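Thioredoxin Reductase (Burkholderia cenocepacia, PDB 4F82) probably acts as a thiol-specific peroxidase of the Prx5 group of peroxiredoxins, reducing hydrogen peroxide and organic hydroperoxides at the expense of a thiol such as glutathione. Local coordinates at residues A15-Q20 and T121-L126; T62-H67 and G98-D103; T127-L130 and G136-S139. All coordinates share one frame; numbering follows the deposited sequence.

Interaction 1: residues A15-Q20 and T121-L126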
loop_
_atom_site.group_PDB
_atom_site.type_symbol
_atom_site.label_atom_id
_atom_site.label_comp_id
_atom_site.label_asym_id
_atom_site.label_seq_id
_atom_site.Cartn_x
_atom_site.Cartn_y
_atom_site.Cartn_z
ATOM N N ALA A 15 24.031 -12.624 9.460
ATOM C CA ALA A 15 24.103 -11.170 9.275
ATOM C C ALA A 15 22.814 -10.658 8.619
ATOM O O ALA A 15 22.306 -11.258 7.667
ATOM C CB ALA A 15 25.296 -10.823 8.405
ATOM N N LEU A 16 22.273 -9.548 9.111
ATOM C CA LEU A 16 21.128 -8.912 8.455
ATOM C C LEU A 16 21.538 -8.410 7.051
ATOM O O LEU A 16 22.569 -7.731 6.908
ATOM C CB LEU A 16 20.656 -7.746 9.339
ATOM C CG LEU A 16 19.262 -7.160 9.256
ATOM C CD1 LEU A 16 18.252 -8.273 9.553
ATOM C CD2 LEU A 16 19.105 -5.961 10.240
ATOM N N PRO A 17 20.775 -8.772 5.999
ATOM C CA PRO A 17 21.116 -8.253 4.660
ATOM C C PRO A 17 20.846 -6.757 4.535
ATOM O O PRO A 17 20.002 -6.210 5.273
ATOM C CB PRO A 17 20.187 -9.030 3.719
ATOM C CG PRO A 17 19.013 -9.432 4.600
ATOM C CD PRO A 17 19.654 -9.722 5.953
ATOM N N ASP A 18 21.582 -6.082 3.653
ATOM C CA ASP A 18 21.311 -4.660 3.436
ATOM C C ASP A 18 20.114 -4.578 2.513
ATOM O O ASP A 18 19.851 -5.532 1.771
ATOM C CB ASP A 18 22.499 -3.938 2.794
ATOM C CG ASP A 18 22.539 -2.443 3.133
ATOM O OD1 ASP A 18 21.683 -1.943 3.909
ATOM O OD2 ASP A 18 23.462 -1.749 2.641
ATOM N N ALA A 19 19.398 -3.454 2.590
ATOM C CA ALA A 19 18.323 -3.097 1.652
ATOM C C ALA A 19 18.036 -1.623 1.819
ATOM O O ALA A 19 18.479 -1.006 2.795
ATOM C CB ALA A 19 17.047 -3.909 1.939
ATOM N N GLN A 20 17.307 -1.032 0.868
ATOM C CA GLN A 20 16.914 0.350 1.031
ATOM C C GLN A 20 15.468 0.433 1.515
ATOM O O GLN A 20 14.545 -0.056 0.863
ATOM C CB GLN A 20 17.155 1.178 -0.263
ATOM C CG GLN A 20 16.651 2.618 -0.180
ATOM C CD GLN A 20 16.964 3.401 -1.454
ATOM O OE1 GLN A 20 16.192 3.380 -2.420
ATOM N NE2 GLN A 20 18.097 4.091 -1.457
ATOM N N THR A 121 12.338 -7.697 2.433
ATOM C CA THR A 121 11.575 -8.869 2.830
ATOM C C THR A 121 12.002 -10.024 1.950
ATOM O O THR A 121 12.108 -11.169 2.420
ATOM C CB THR A 121 10.067 -8.611 2.681
ATOM O OG1 THR A 121 9.686 -7.501 3.521
ATOM C CG2 THR A 121 9.255 -9.854 3.118
ATOM N N HIS A 122 12.208 -9.739 0.658
ATOM C CA HIS A 122 12.787 -10.743 -0.257
ATOM C C HIS A 122 14.178 -11.162 0.181
ATOM O O HIS A 122 14.507 -12.347 0.150
ATOM C CB HIS A 122 12.811 -10.238 -1.708
ATOM C CG HIS A 122 11.591 -10.609 -2.503
ATOM N ND1 HIS A 122 10.685 -9.675 -2.966
ATOM C CD2 HIS A 122 11.145 -11.814 -2.932
ATOM C CE1 HIS A 122 9.728 -10.289 -3.651
ATOM N NE2 HIS A 122 9.979 -11.587 -3.636
ATOM N N ALA A 123 15.007 -10.206 0.604
ATOM C CA ALA A 123 16.371 -10.540 0.978
ATOM C C ALA A 123 16.387 -11.431 2.251
ATOM O O ALA A 123 17.307 -12.235 2.437
ATOM C CB ALA A 123 17.190 -9.277 1.167
ATOM N N LEU A 124 15.375 -11.268 3.105
ATOM C CA LEU A 124 15.170 -12.057 4.344
ATOM C C LEU A 124 14.524 -13.426 4.095
ATOM O O LEU A 124 14.492 -14.294 4.987
ATOM C CB LEU A 124 14.256 -11.289 5.307
ATOM C CG LEU A 124 14.783 -9.964 5.863
ATOM C CD1 LEU A 124 13.660 -9.281 6.690
ATOM C CD2 LEU A 124 16.114 -10.127 6.650
ATOM N N GLY A 125 13.970 -13.602 2.902
ATOM C CA GLY A 125 13.316 -14.849 2.529
ATOM C C GLY A 125 11.982 -14.959 3.228
ATOM O O GLY A 125 11.496 -16.077 3.518
ATOM N N LEU A 126 11.409 -13.798 3.546
ATOM C CA LEU A 126 10.216 -13.736 4.402
ATOM C C LEU A 126 8.952 -13.234 3.685
ATOM O O LEU A 126 8.012 -12.664 4.308
ATOM C CB LEU A 126 10.502 -12.858 5.611
ATOM C CG LEU A 126 11.405 -13.538 6.648
ATOM C CD1 LEU A 126 11.854 -12.554 7.733
ATOM C CD2 LEU A 126 10.604 -14.745 7.242
#

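Interaction 2: residues T62-H67 and G98-D103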
loop_
_atom_site.group_PDB
_atom_site.type_symbol
_atom_site.label_atom_id
_atom_site.label_comp_id
_atom_site.label_asym_id
_atom_site.label_seq_id
_atom_site.Cartn_x
_atom_site.Cartn_y
_atom_site.Cartn_z
ATOM N N THR A 62 -5.449 -6.976 12.126
ATOM C CA THR A 62 -4.706 -7.494 13.284
ATOM C C THR A 62 -3.448 -6.653 13.464
ATOM O O THR A 62 -3.079 -6.263 14.591
ATOM C CB THR A 62 -4.393 -8.972 13.145
ATOM O OG1 THR A 62 -5.624 -9.724 13.188
ATOM C CG2 THR A 62 -3.467 -9.447 14.275
ATOM N N CYS A 63 -2.799 -6.364 12.339
ATOM C CA CYS A 63 -1.716 -5.376 12.302
ATOM C C CYS A 63 -2.022 -4.077 13.049
ATOM O O CYS A 63 -1.191 -3.585 13.815
ATOM C CB CYS A 63 -1.368 -5.038 10.859
ATOM S SG CYS A 63 -0.703 -6.444 9.896
ATOM N N SER A 64 -3.198 -3.519 12.815
ATOM C CA SER A 64 -3.571 -2.213 13.347
ATOM C C SER A 64 -4.096 -2.229 14.789
ATOM O O SER A 64 -3.763 -1.331 15.581
ATOM C CB SER A 64 -4.651 -1.550 12.470
ATOM O OG SER A 64 -4.171 -1.283 11.169
ATOM N N ALA A 65 -4.948 -3.200 15.108
ATOM C CA ALA A 65 -5.630 -3.266 16.411
ATOM C C ALA A 65 -4.735 -3.869 17.503
ATOM O O ALA A 65 -4.861 -3.566 18.690
ATOM C CB ALA A 65 -6.923 -4.122 16.284
ATOM N N GLN A 66 -3.846 -4.763 17.080
ATOM C CA GLN A 66 -3.081 -5.593 18.013
ATOM C C GLN A 66 -1.556 -5.474 17.881
ATOM O O GLN A 66 -0.846 -5.216 18.864
ATOM C CB GLN A 66 -3.438 -7.051 17.775
ATOM C CG GLN A 66 -4.557 -7.587 18.614
ATOM C CD GLN A 66 -4.363 -9.072 18.803
ATOM O OE1 GLN A 66 -4.768 -9.847 17.948
ATOM N NE2 GLN A 66 -3.681 -9.474 19.891
ATOM N N HIS A 67 -1.045 -5.738 16.687
ATOM C CA HIS A 67 0.399 -5.895 16.523
ATOM C C HIS A 67 1.236 -4.611 16.768
ATOM O O HIS A 67 2.138 -4.635 17.615
ATOM C CB HIS A 67 0.750 -6.571 15.185
ATOM C CG HIS A 67 2.081 -7.250 15.198
ATOM N ND1 HIS A 67 2.591 -7.915 14.101
ATOM C CD2 HIS A 67 3.011 -7.359 16.183
ATOM C CE1 HIS A 67 3.773 -8.430 14.420
ATOM N NE2 HIS A 67 4.050 -8.108 15.674
ATOM N N GLY A 98 3.651 6.421 6.742
ATOM C CA GLY A 98 3.561 7.688 7.440
ATOM C C GLY A 98 2.172 7.975 8.004
ATOM O O GLY A 98 2.023 8.293 9.173
ATOM N N ALA A 99 1.150 7.858 7.168
ATOM C CA ALA A 99 -0.222 8.108 7.584
ATOM C C ALA A 99 -0.651 7.097 8.636
ATOM O O ALA A 99 -1.344 7.435 9.597
ATOM C CB ALA A 99 -1.151 8.014 6.366
ATOM N N TRP A 100 -0.276 5.846 8.431
ATOM C CA TRP A 100 -0.620 4.812 9.401
ATOM C C TRP A 100 0.029 5.100 10.747
ATOM O O TRP A 100 -0.627 4.972 11.789
ATOM C CB TRP A 100 -0.123 3.470 8.887
ATOM C CG TRP A 100 -0.746 2.263 9.518
ATOM C CD1 TRP A 100 -2.043 2.111 9.965
ATOM C CD2 TRP A 100 -0.087 1.027 9.764
ATOM N NE1 TRP A 100 -2.216 0.834 10.479
ATOM C CE2 TRP A 100 -1.032 0.149 10.352
ATOM C CE3 TRP A 100 1.224 0.571 9.540
ATOM C CZ2 TRP A 100 -0.703 -1.158 10.730
ATOM C CZ3 TRP A 100 1.547 -0.733 9.895
ATOM C CH2 TRP A 100 0.584 -1.584 10.482
ATOM N N GLY A 101 1.310 5.491 10.735
ATOM C CA GLY A 101 2.036 5.717 11.985
ATOM C C GLY A 101 1.393 6.854 12.769
ATOM O O GLY A 101 1.300 6.798 13.987
ATOM N N ARG A 102 0.961 7.902 12.071
ATOM C CA ARG A 102 0.285 9.025 12.722
ATOM C C ARG A 102 -1.051 8.545 13.308
ATOM O O ARG A 102 -1.414 8.910 14.430
ATOM C CB ARG A 102 0.051 10.175 11.739
ATOM C CG ARG A 102 1.328 10.910 11.306
ATOM C CD ARG A 102 1.009 12.244 10.555
ATOM N NE ARG A 102 0.213 12.027 9.335
ATOM C CZ ARG A 102 0.755 11.659 8.169
ATOM N NH1 ARG A 102 2.069 11.490 8.098
ATOM N NH2 ARG A 102 0.003 11.466 7.086
ATOM N N ASP A 103 -1.779 7.717 12.571
ATOM C CA ASP A 103 -3.034 7.204 13.119
ATOM C C ASP A 103 -2.762 6.403 14.401
ATOM O O ASP A 103 -3.542 6.474 15.340
ATOM C CB ASP A 103 -3.756 6.328 12.112
ATOM C CG ASP A 103 -4.533 7.116 11.113
ATOM O OD1 ASP A 103 -4.629 8.355 11.278
ATOM O OD2 ASP A 103 -5.067 6.491 10.165
#

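Interaction 3: residues T127-L130 and G136-S139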
loop_
_atom_site.group_PDB
_atom_site.type_symbol
_atom_site.label_atom_id
_atom_site.label_comp_id
_atom_site.label_asym_id
_atom_site.label_seq_id
_atom_site.Cartn_x
_atom_site.Cartn_y
_atom_site.Cartn_z
ATOM N N THR A 127 8.902 -13.417 2.384
ATOM C CA THR A 127 7.679 -13.006 1.658
ATOM C C THR A 127 6.578 -14.070 1.682
ATOM O O THR A 127 6.861 -15.253 1.910
ATOM C CB THR A 127 7.951 -12.621 0.167
ATOM O OG1 THR A 127 8.381 -13.777 -0.557
ATOM C CG2 THR A 127 9.006 -11.507 0.047
ATOM N N GLN A 128 5.334 -13.647 1.405
ATOM C CA GLN A 128 4.229 -14.588 1.128
ATOM C C GLN A 128 3.361 -13.973 0.060
ATOM O O GLN A 128 3.415 -12.768 -0.164
ATOM C CB GLN A 128 3.386 -14.881 2.385
ATOM C CG GLN A 128 2.969 -13.607 3.129
ATOM C CD GLN A 128 1.943 -13.850 4.240
ATOM O OE1 GLN A 128 1.181 -14.839 4.220
ATOM N NE2 GLN A 128 1.905 -12.933 5.210
ATOM N N ASP A 129 2.552 -14.800 -0.590
ATOM C CA ASP A 129 1.675 -14.321 -1.668
ATOM C C ASP A 129 0.276 -14.121 -1.110
ATOM O O ASP A 129 -0.434 -15.104 -0.820
ATOM C CB ASP A 129 1.641 -15.359 -2.779
ATOM C CG ASP A 129 0.887 -14.884 -4.003
ATOM O OD1 ASP A 129 0.196 -13.839 -3.949
ATOM O OD2 ASP A 129 0.959 -15.570 -5.035
ATOM N N LEU A 130 -0.116 -12.859 -0.917
ATOM C CA LEU A 130 -1.456 -12.568 -0.414
ATOM C C LEU A 130 -2.354 -12.072 -1.557
ATOM O O LEU A 130 -3.202 -11.229 -1.353
ATOM C CB LEU A 130 -1.401 -11.588 0.782
ATOM C CG LEU A 130 -0.764 -12.149 2.088
ATOM C CD1 LEU A 130 -0.736 -11.138 3.252
ATOM C CD2 LEU A 130 -1.570 -13.374 2.502
ATOM N N GLY A 136 -1.329 -8.875 -3.194
ATOM C CA GLY A 136 -0.109 -9.323 -3.873
ATOM C C GLY A 136 0.946 -9.811 -2.907
ATOM O O GLY A 136 0.599 -10.335 -1.840
ATOM N N ILE A 137 2.229 -9.625 -3.265
ATOM C CA ILE A 137 3.340 -10.127 -2.454
ATOM C C ILE A 137 3.592 -9.197 -1.277
ATOM O O ILE A 137 3.785 -7.990 -1.462
ATOM C CB ILE A 137 4.628 -10.270 -3.305
ATOM C CG1 ILE A 137 4.353 -11.123 -4.571
ATOM C CG2 ILE A 137 5.794 -10.854 -2.480
ATOM C CD1 ILE A 137 3.681 -12.496 -4.348
ATOM N N ARG A 138 3.635 -9.762 -0.067
ATOM C CA ARG A 138 3.750 -8.994 1.172
ATOM C C ARG A 138 4.699 -9.712 2.144
ATOM O O ARG A 138 5.300 -10.755 1.807
ATOM C CB ARG A 138 2.350 -8.868 1.821
ATOM C CG ARG A 138 1.313 -8.069 1.015
ATOM C CD ARG A 138 1.772 -6.604 0.800
ATOM N NE ARG A 138 0.731 -5.818 0.127
ATOM C CZ ARG A 138 -0.066 -4.969 0.764
ATOM N NH1 ARG A 138 0.058 -4.822 2.084
ATOM N NH2 ARG A 138 -0.988 -4.279 0.090
ATOM N N SER A 139 4.827 -9.205 3.355
ATOM C CA SER A 139 5.706 -9.883 4.336
ATOM C C SER A 139 4.947 -10.919 5.170
ATOM O O SER A 139 3.757 -10.747 5.454
ATOM C CB SER A 139 6.338 -8.847 5.279
ATOM O OG SER A 139 7.292 -9.467 6.154
#

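Interaction 1: residues A15-Q20 and T121-L126
Pro17 lays one edge of its ring against the last turn of the helix that carries Ala123 and Leu124. CG spans the step between those two side chains and touches both: it lies 3.6 Å from Leu124 CD2 and 3.9 Å from Ala123 CB. The neighbouring ring carbons divide the work, CD touching the same methyl CD2 of Leu124 and CB turning to the methyl of Ala123. Leu124 lies roughly perpendicular to the proline and touches it through CD2. That branch also reaches the preceding residue, with Leu16 CD1 standing 4.1 Å from Leu124 CD2. Leu16 gets there because its CG is anti to the backbone N (chi1 -159°), which brings the end of the chain closer to the helix than its root. Everything that meets here is aliphatic; polar groups act one shell further out. The helix finishes in a Schellman motif: Gly125, with positive phi, gives its N to His122 O, and Leu126 N returns to Thr121 O at 2.9 Å. On the other segment, Asp18 OD1 accepts from Ser40 OG and from the backbone N of Arg42, while Arg42 NH1 holds Leu16 O. Ile10 lies against both Pro17 and Leu124. The contact thus joins the run leading into strand 20-25 to the end of helix 119-124, with Leu16 also packed on helix 41-45 and Leu124 resting on Tyr142 of strand 137-147.

Interaction 2: residues T62-H67 and G98-D103
Trp100 pushes the long edge of its indole against helix 61-80, where the side chains of Cys63 and Ser64 meet it close to the ring plane. Its six-membered ring abuts the cysteine: Cys63 CB lies 3.9 Å from Trp100 CZ2 and 4.0 Å from Trp100 CH2. At the pyrrole end of the same edge, Trp100 NE1 donates to Ser64 OG over 3.0 Å. The hydroxyl is only 11° out of the indole plane, but the N-H...O angle of 143° leaves the bond appreciably bent. Ser64 OG is further tied to Thr60 O, four residues earlier and just ahead of the helix, so the oxygen that receives the indole N-H is itself fixed. A chi1 near trans (-162°) swings the indole out from helix 94-103 to span the gap between the helices; the nearest CA atoms, those of Ser64 and Trp100, remain 8.6 Å apart. The ring edge therefore bridges two backbones that do not pack directly. Around the indole, Leu55 and Ala58 touch it and Phe59 meets it with the ring planes inclined. Where Cys63 sits, the helix has a wider pi-type turn, and Thr62 O accepts from both Gln66 N and His67 N. Arg141 and Pro56 also border the cysteine. A cysteine in the first turn of a helix, with a proline and an arginine beside it, is the hallmark of the peroxiredoxin active site on its thioredoxin-like fold; Cys63 is the predicted peroxidatic residue, which would pass through a sulfenic acid, and Trp100 backs its CB.

Interaction 3: residues T127-L130 and G136-S139
Gly136 O receives the shortest polar bond across this hairpin, from Leu130 N at 2.8 Å. The donor stands above the carbonyl plane and the N-H...O angle is 143°, a bent closing bond near the turn. Two residues along, past the non-hydrogen-bonded pair Asp129-Ile137, Gln128 and Arg138 form an antiparallel hydrogen-bonded pair: Gln128 N gives to Arg138 O at 2.9 Å, and Arg138 N returns a straighter bond to Gln128 O at 3.0 Å. Gln128 adds a third link with its side chain. A chi1 of 49° tucks CG over its own backbone, and from there the extended chain reaches across toward the partner strand, where NE2 meets Ser139 O at 2.9 Å. The bond is nearly straight, 170° at the hydrogen; Ser139 O lies in the amide plane of Gln128, while NE2 stands above the plane of the carbonyl, off its lone pairs. This cross-strand grip ties the amide to a backbone oxygen one residue beyond the Gln128-Arg138 pair. On the other face, Ile137 straddles two neighbours: CG2 lies 3.8 Å from Thr127 CB, and CD1 reaches back to Asp129 CG at 3.7 Å, its methyl against the carboxylate, whose OD1 is bonded to Ser131 OG. Leu130 CD1 reaches the CB of Arg138. The arginine then bends away, binding Pro56 O through NH1 and forming a salt bridge through NH2 with Asp93 of the second subunit. The hairpin thus pairs the short strand 127-129 with the start of strand 137-147, Thr127 and Ser139 packing on Thr121 of helix 119-124 and Gln128 and Leu130 touching Pro56.

Overall arrangement
Interactions 1 and 3 are neighbours on continuous chain, helix 119-124 running on into strand 127-129, and they touch through Thr121 and His122 against Thr127. Interaction 2 lies across the chain's centre from interaction 1 and touches neither of the others. It is the buried contact, one ring edge and one hydrogen bond beside the predicted catalytic cysteine. Interaction 1 is partly buried and wholly aliphatic; interaction 3, farther toward the surface, relies on backbone bonds and a glutamine amide, with Asp129 and Ile137 exposed while Leu130, Gly136, Arg138 and Ser139 are buried. Arg138 brings it toward the active site, its side chain about 8 Å from that of Cys63, and links it to the second subunit.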